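Local atomic coordinates of exodeoxyribonuclease III (Archaeoglobus fulgidus, PDB entry 2VOA), a protein that acts as an AP endonuclease on DNA at abasic sites and probably also degrades double-stranded DNA from 3' ends, probably using magnesium or manganese ions. Residues V142-M147 and D218-T223; I30-E35 and I99-T104. The protein carries 1 engineered substitution. All blocks are in the same frame, centred on the assembly; numbering follows the deposited sequence.

Contact 1 of 2, residues V142-M147 and D218-T223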
loop_
_atom_site.group_PDB
_atom_site.type_symbol
_atom_site.label_atom_id
_atom_site.label_comp_id
_atom_site.label_asym_id
_atom_site.label_seq_id
_atom_site.Cartn_x
_atom_site.Cartn_y
_atom_site.Cartn_z
ATOM N N VAL A 142 -9.808 17.965 29.151
ATOM C CA VAL A 142 -9.414 18.301 27.778
ATOM C C VAL A 142 -10.441 17.703 26.828
ATOM O O VAL A 142 -10.759 16.510 26.918
ATOM C CB VAL A 142 -7.959 17.810 27.423
ATOM C CG1 VAL A 142 -6.944 18.271 28.441
ATOM C CG2 VAL A 142 -7.865 16.286 27.240
ATOM N N TRP A 143 -10.960 18.540 25.931
ATOM C CA TRP A 143 -11.788 18.093 24.828
ATOM C C TRP A 143 -10.866 18.277 23.641
ATOM O O TRP A 143 -10.373 19.387 23.383
ATOM C CB TRP A 143 -13.069 18.922 24.758
ATOM C CG TRP A 143 -13.782 18.888 23.454
ATOM C CD1 TRP A 143 -13.947 17.815 22.600
ATOM C CD2 TRP A 143 -14.465 19.993 22.853
ATOM N NE1 TRP A 143 -14.689 18.212 21.490
ATOM C CE2 TRP A 143 -14.986 19.544 21.614
ATOM C CE3 TRP A 143 -14.648 21.334 23.221
ATOM C CZ2 TRP A 143 -15.700 20.395 20.739
ATOM C CZ3 TRP A 143 -15.344 22.191 22.342
ATOM C CH2 TRP A 143 -15.864 21.700 21.116
ATOM N N CYS A 144 -10.557 17.134 23.012
ATOM C CA CYS A 144 -9.659 17.002 21.841
ATOM C C CYS A 144 -10.425 16.531 20.622
ATOM O O CYS A 144 -11.515 15.957 20.747
ATOM C CB CYS A 144 -8.594 15.938 22.096
ATOM S SG CYS A 144 -7.312 16.342 23.286
ATOM N N GLY A 145 -9.848 16.737 19.438
ATOM C CA GLY A 145 -10.313 15.985 18.298
ATOM C C GLY A 145 -10.203 16.691 16.985
ATOM O O GLY A 145 -9.573 17.750 16.872
ATOM N N ASP A 146 -10.793 16.046 15.988
ATOM C CA ASP A 146 -10.918 16.639 14.694
ATOM C C ASP A 146 -12.322 17.195 14.677
ATOM O O ASP A 146 -13.299 16.445 14.581
ATOM C CB ASP A 146 -10.717 15.601 13.596
ATOM C CG ASP A 146 -10.794 16.200 12.201
ATOM O OD1 ASP A 146 -11.178 17.392 12.028
ATOM O OD2 ASP A 146 -10.489 15.440 11.247
ATOM N N MET A 147 -12.390 18.513 14.809
ATOM C CA MET A 147 -13.654 19.250 14.963
ATOM C C MET A 147 -14.330 19.529 13.633
ATOM O O MET A 147 -15.509 19.889 13.591
ATOM C CB MET A 147 -13.362 20.582 15.690
ATOM C CG MET A 147 -12.614 20.438 17.051
ATOM S SD MET A 147 -13.314 19.161 18.130
ATOM C CE MET A 147 -12.220 19.400 19.531
ATOM N N ASP A 218 -8.458 20.812 13.690
ATOM C CA ASP A 218 -8.146 19.953 14.848
ATOM C C ASP A 218 -7.814 20.862 16.043
ATOM O O ASP A 218 -7.207 21.925 15.876
ATOM C CB ASP A 218 -6.953 19.034 14.546
ATOM C CG ASP A 218 -7.182 18.166 13.338
ATOM O OD1 ASP A 218 -6.743 18.543 12.223
ATOM O OD2 ASP A 218 -7.818 17.108 13.522
ATOM N N ALA A 219 -8.190 20.454 17.260
ATOM C CA ALA A 219 -7.992 21.346 18.411
ATOM C C ALA A 219 -7.786 20.545 19.702
ATOM O O ALA A 219 -8.252 19.392 19.817
ATOM C CB ALA A 219 -9.162 22.356 18.565
ATOM N N ILE A 220 -7.079 21.180 20.639
ATOM C CA ILE A 220 -7.020 20.726 22.015
ATOM C C ILE A 220 -7.600 21.851 22.872
ATOM O O ILE A 220 -7.020 22.934 22.958
ATOM C CB ILE A 220 -5.573 20.417 22.460
ATOM C CG1 ILE A 220 -5.015 19.231 21.642
ATOM C CG2 ILE A 220 -5.527 20.133 23.984
ATOM C CD1 ILE A 220 -3.491 19.052 21.784
ATOM N N LEU A 221 -8.757 21.586 23.484
ATOM C CA LEU A 221 -9.453 22.593 24.280
ATOM C C LEU A 221 -9.343 22.202 25.736
ATOM O O LEU A 221 -9.690 21.083 26.094
ATOM C CB LEU A 221 -10.927 22.681 23.876
ATOM C CG LEU A 221 -11.341 23.131 22.462
ATOM C CD1 LEU A 221 -10.434 24.208 21.909
ATOM C CD2 LEU A 221 -11.370 22.005 21.518
ATOM N N ALA A 222 -8.826 23.105 26.561
ATOM C CA ALA A 222 -8.599 22.768 27.968
ATOM C C ALA A 222 -9.462 23.645 28.879
ATOM O O ALA A 222 -9.736 24.822 28.569
ATOM C CB ALA A 222 -7.111 22.944 28.306
ATOM N N THR A 223 -9.895 23.086 30.011
ATOM C CA THR A 223 -10.655 23.875 30.974
ATOM C C THR A 223 -9.733 24.944 31.550
ATOM O O THR A 223 -8.510 24.802 31.457
ATOM C CB THR A 223 -11.166 22.994 32.136
ATOM O OG1 THR A 223 -10.073 22.227 32.674
ATOM C CG2 THR A 223 -12.303 22.093 31.649
#
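Trp-143 and Leu-221 face each other as a hydrogen-bonded antiparallel pair. Leu-221 N reaches Trp-143 O at 2.7 Å, and Trp-143 N returns a bond to Leu-221 O. Gly-145 and Ala-219 form the next such pair, with Gly-145 N and Ala-219 O 3.1 Å apart. The backbone angles of Gly-145 would press any side chain against the preceding carbonyl.

The tight part lies on the face that carries Trp-143, Ala-219 and Leu-221. The indole and Leu-221 lie side by side and point the same way. Leu-221 CD2 sits over the six-membered ring, 4.0 Å from its centroid, in a CH-pi contact. Met-147 bends at chi2 (-47°), which folds its tip back over the same ring face. There Met-147 CE meets Leu-221 CD2 tip to tip at 3.4 Å, closer than usual for two carbons. Trp-143 NE1 is hydrogen-bonded to Thr-104 OG1, and helix 170-180 covers this face through Ile-179 and Tyr-176.

The other face is thinner: Cys-144 SG, in one of two conformers, meets Ile-220 CG1 at 4.0 Å. It ends in a polar pair. Asp-146 and Asp-218 form a non-hydrogen-bonded pair, with their carboxylate planes 47° apart. Asp-218 OD2 approaches Asp-146 CB at 3.3 Å, while Asp-146 OD1 and Asp-218 OD2 stay 3.7 Å apart. Each acid is held from elsewhere: Asp-146 by Asn-8 and the Asn-148 backbone, Asp-218 by Thr-199 and His-248. Asp-146 is a predicted active-site residue and magnesium ligand, and Asp-218 is predicted to matter for catalysis. A sheet ladder ending in such acids fits the catalytic centre of the DNase I-like fold.

Contact 2 of 2, residues I30-E35 and I99-T104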
loop_
_atom_site.group_PDB
_atom_site.type_symbol
_atom_site.label_atom_id
_atom_site.label_comp_id
_atom_site.label_asym_id
_atom_site.label_seq_id
_atom_site.Cartn_x
_atom_site.Cartn_y
_atom_site.Cartn_z
ATOM N N ILE A 30 -0.954 11.191 26.706
ATOM C CA ILE A 30 -2.265 10.857 26.147
ATOM C C ILE A 30 -2.206 11.210 24.652
ATOM O O ILE A 30 -1.760 12.319 24.309
ATOM C CB ILE A 30 -3.371 11.721 26.828
ATOM C CG1 ILE A 30 -3.502 11.350 28.305
ATOM C CG2 ILE A 30 -4.696 11.526 26.115
ATOM C CD1 ILE A 30 -4.233 12.340 29.158
ATOM N N LEU A 31 -2.614 10.276 23.775
ATOM C CA LEU A 31 -2.800 10.579 22.331
ATOM C C LEU A 31 -4.215 10.206 21.940
ATOM O O LEU A 31 -4.572 9.009 21.972
ATOM C CB LEU A 31 -1.813 9.792 21.451
ATOM C CG LEU A 31 -2.093 9.910 19.942
ATOM C CD1 LEU A 31 -1.831 11.316 19.430
ATOM C CD2 LEU A 31 -1.286 8.875 19.137
ATOM N N CYS A 32 -5.007 11.224 21.583
ATOM C CA CYS A 32 -6.352 11.010 21.012
ATOM C C CYS A 32 -6.249 10.802 19.506
ATOM O O CYS A 32 -5.563 11.566 18.832
ATOM C CB CYS A 32 -7.268 12.199 21.294
ATOM S SG CYS A 32 -7.536 12.401 23.046
ATOM N N MET A 33 -6.947 9.810 18.975
ATOM C CA MET A 33 -6.901 9.570 17.539
ATOM C C MET A 33 -8.304 9.584 16.952
ATOM O O MET A 33 -9.250 9.172 17.619
ATOM C CB MET A 33 -6.263 8.197 17.260
ATOM C CG MET A 33 -4.798 8.133 17.599
ATOM S SD MET A 33 -4.198 6.431 17.703
ATOM C CE MET A 33 -4.529 6.071 19.443
ATOM N N GLN A 34 -8.430 10.063 15.713
ATOM C CA GLN A 34 -9.703 10.028 14.985
ATOM C C GLN A 34 -9.541 9.385 13.626
ATOM O O GLN A 34 -8.422 9.302 13.090
ATOM C CB GLN A 34 -10.266 11.436 14.810
ATOM C CG GLN A 34 -10.336 12.232 16.120
ATOM C CD GLN A 34 -9.018 12.833 16.464
ATOM O OE1 GLN A 34 -8.240 13.211 15.567
ATOM N NE2 GLN A 34 -8.733 12.912 17.750
ATOM N N GLU A 35 -10.677 9.009 13.038
ATOM C CA GLU A 35 -10.707 8.261 11.773
ATOM C C GLU A 35 -9.791 7.038 11.781
ATOM O O GLU A 35 -8.990 6.814 10.876
ATOM C CB GLU A 35 -10.472 9.192 10.561
ATOM C CG GLU A 35 -11.716 9.996 10.276
ATOM C CD GLU A 35 -11.753 10.602 8.886
ATOM O OE1 GLU A 35 -11.139 11.671 8.687
ATOM O OE2 GLU A 35 -12.456 10.037 8.003
ATOM N N ILE A 99 -7.003 13.188 34.330
ATOM C CA ILE A 99 -7.549 14.148 33.330
ATOM C C ILE A 99 -8.837 13.592 32.716
ATOM O O ILE A 99 -8.855 12.451 32.252
ATOM C CB ILE A 99 -6.528 14.415 32.155
ATOM C CG1 ILE A 99 -5.107 14.690 32.701
ATOM C CG2 ILE A 99 -7.015 15.585 31.256
ATOM C CD1 ILE A 99 -5.041 15.982 33.543
ATOM N N ASP A 100 -9.905 14.392 32.701
ATOM C CA ASP A 100 -11.150 13.998 32.022
ATOM C C ASP A 100 -10.930 14.285 30.547
ATOM O O ASP A 100 -10.794 15.457 30.163
ATOM C CB ASP A 100 -12.313 14.830 32.561
ATOM C CG ASP A 100 -13.665 14.494 31.916
ATOM O OD1 ASP A 100 -14.621 15.265 32.170
ATOM O OD2 ASP A 100 -13.792 13.517 31.145
ATOM N N VAL A 101 -10.836 13.231 29.737
ATOM C CA VAL A 101 -10.505 13.377 28.304
ATOM C C VAL A 101 -11.696 13.055 27.435
ATOM O O VAL A 101 -12.259 11.967 27.532
ATOM C CB VAL A 101 -9.342 12.436 27.881
ATOM C CG1 VAL A 101 -9.021 12.617 26.381
ATOM C CG2 VAL A 101 -8.084 12.731 28.719
ATOM N N ILE A 102 -12.065 14.001 26.578
ATOM C CA ILE A 102 -13.191 13.791 25.637
ATOM C C ILE A 102 -12.639 13.926 24.210
ATOM O O ILE A 102 -12.176 14.987 23.839
ATOM C CB ILE A 102 -14.345 14.813 25.837
ATOM C CG1 ILE A 102 -14.734 14.966 27.315
ATOM C CG2 ILE A 102 -15.549 14.417 24.966
ATOM C CD1 ILE A 102 -14.188 16.245 27.988
ATOM N N ASN A 103 -12.711 12.848 23.426
ATOM C CA ASN A 103 -12.135 12.807 22.079
ATOM C C ASN A 103 -13.262 12.691 21.058
ATOM O O ASN A 103 -13.984 11.705 21.045
ATOM C CB ASN A 103 -11.204 11.602 21.958
ATOM C CG ASN A 103 -10.666 11.390 20.540
ATOM O OD1 ASN A 103 -10.683 12.300 19.693
ATOM N ND2 ASN A 103 -10.096 10.176 20.312
ATOM N N THR A 104 -13.424 13.721 20.227
ATOM C CA THR A 104 -14.521 13.770 19.253
ATOM C C THR A 104 -14.024 13.806 17.807
ATOM O O THR A 104 -13.015 14.488 17.480
ATOM C CB THR A 104 -15.439 15.028 19.443
ATOM O OG1 THR A 104 -14.642 16.201 19.309
ATOM C CG2 THR A 104 -16.105 15.045 20.812
#
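The amides of Gln-34 and Asn-103 stand almost perpendicular, their planes 87° apart. Cys-32 CB lies over one face of the Asn-103 amide, 3.6 Å from Asn-103 CG. That amide makes two hydrogen bonds: ND2 works in its plane, while the donor to OD1 comes in tilted from it. Asn-103 ND2 donates a hydrogen bond to Met-33 O at 3.0 Å, approaching from above the carbonyl plane of Met-33. Asn-103 OD1 accepts Gln-34 NE2 at 2.8 Å in a nearly straight bond (171°). The Gln-34 chain is bent at chi2 (81°), which turns its amide back toward Asn-103. Thr-6 takes a second bond from Gln-34 NE2. A leucine in place of Asn-103 would probably leave Met-33 O without this donor and Gln-34 freer to turn.

Farther along, the contact is apolar. Cys-32 SG touches Val-101 CG1 at 3.7 Å. Ile-30 CD1 packs on Val-101 CG2 at 3.9 Å as the two side chains pass in opposite directions.

The strand axes are 7.3 Å apart and run roughly parallel, but the strands belong to different sheets. Strand 30-34 lies between 63-70 and 2-8 in one sheet. Strand 99-105 lies between 91-96 and 141-144 in the other.

Both contacts are buried, and their centres lie 8 Å apart. Contact 1 joins neighbours within one sheet, so backbone bonds carry much of it. Contact 2 crosses between the two sheets of the sandwich, and side chains do the joining. They share a sheet: strands 99-105 and 141-144 are adjacent, and Cys-144 N probably hydrogen-bonds to Ile-102 O at 2.8 Å. Gln-34 NE2 also packs against Gly-145 CA. The polar ends of both contacts approach the same predicted metal site, where Asn-8 hydrogen-bonds to Asp-146 of contact 1 and to Glu-35 of contact 2. Glu-35 packs on a DNA sugar. The opposite ends are mainly apolar core.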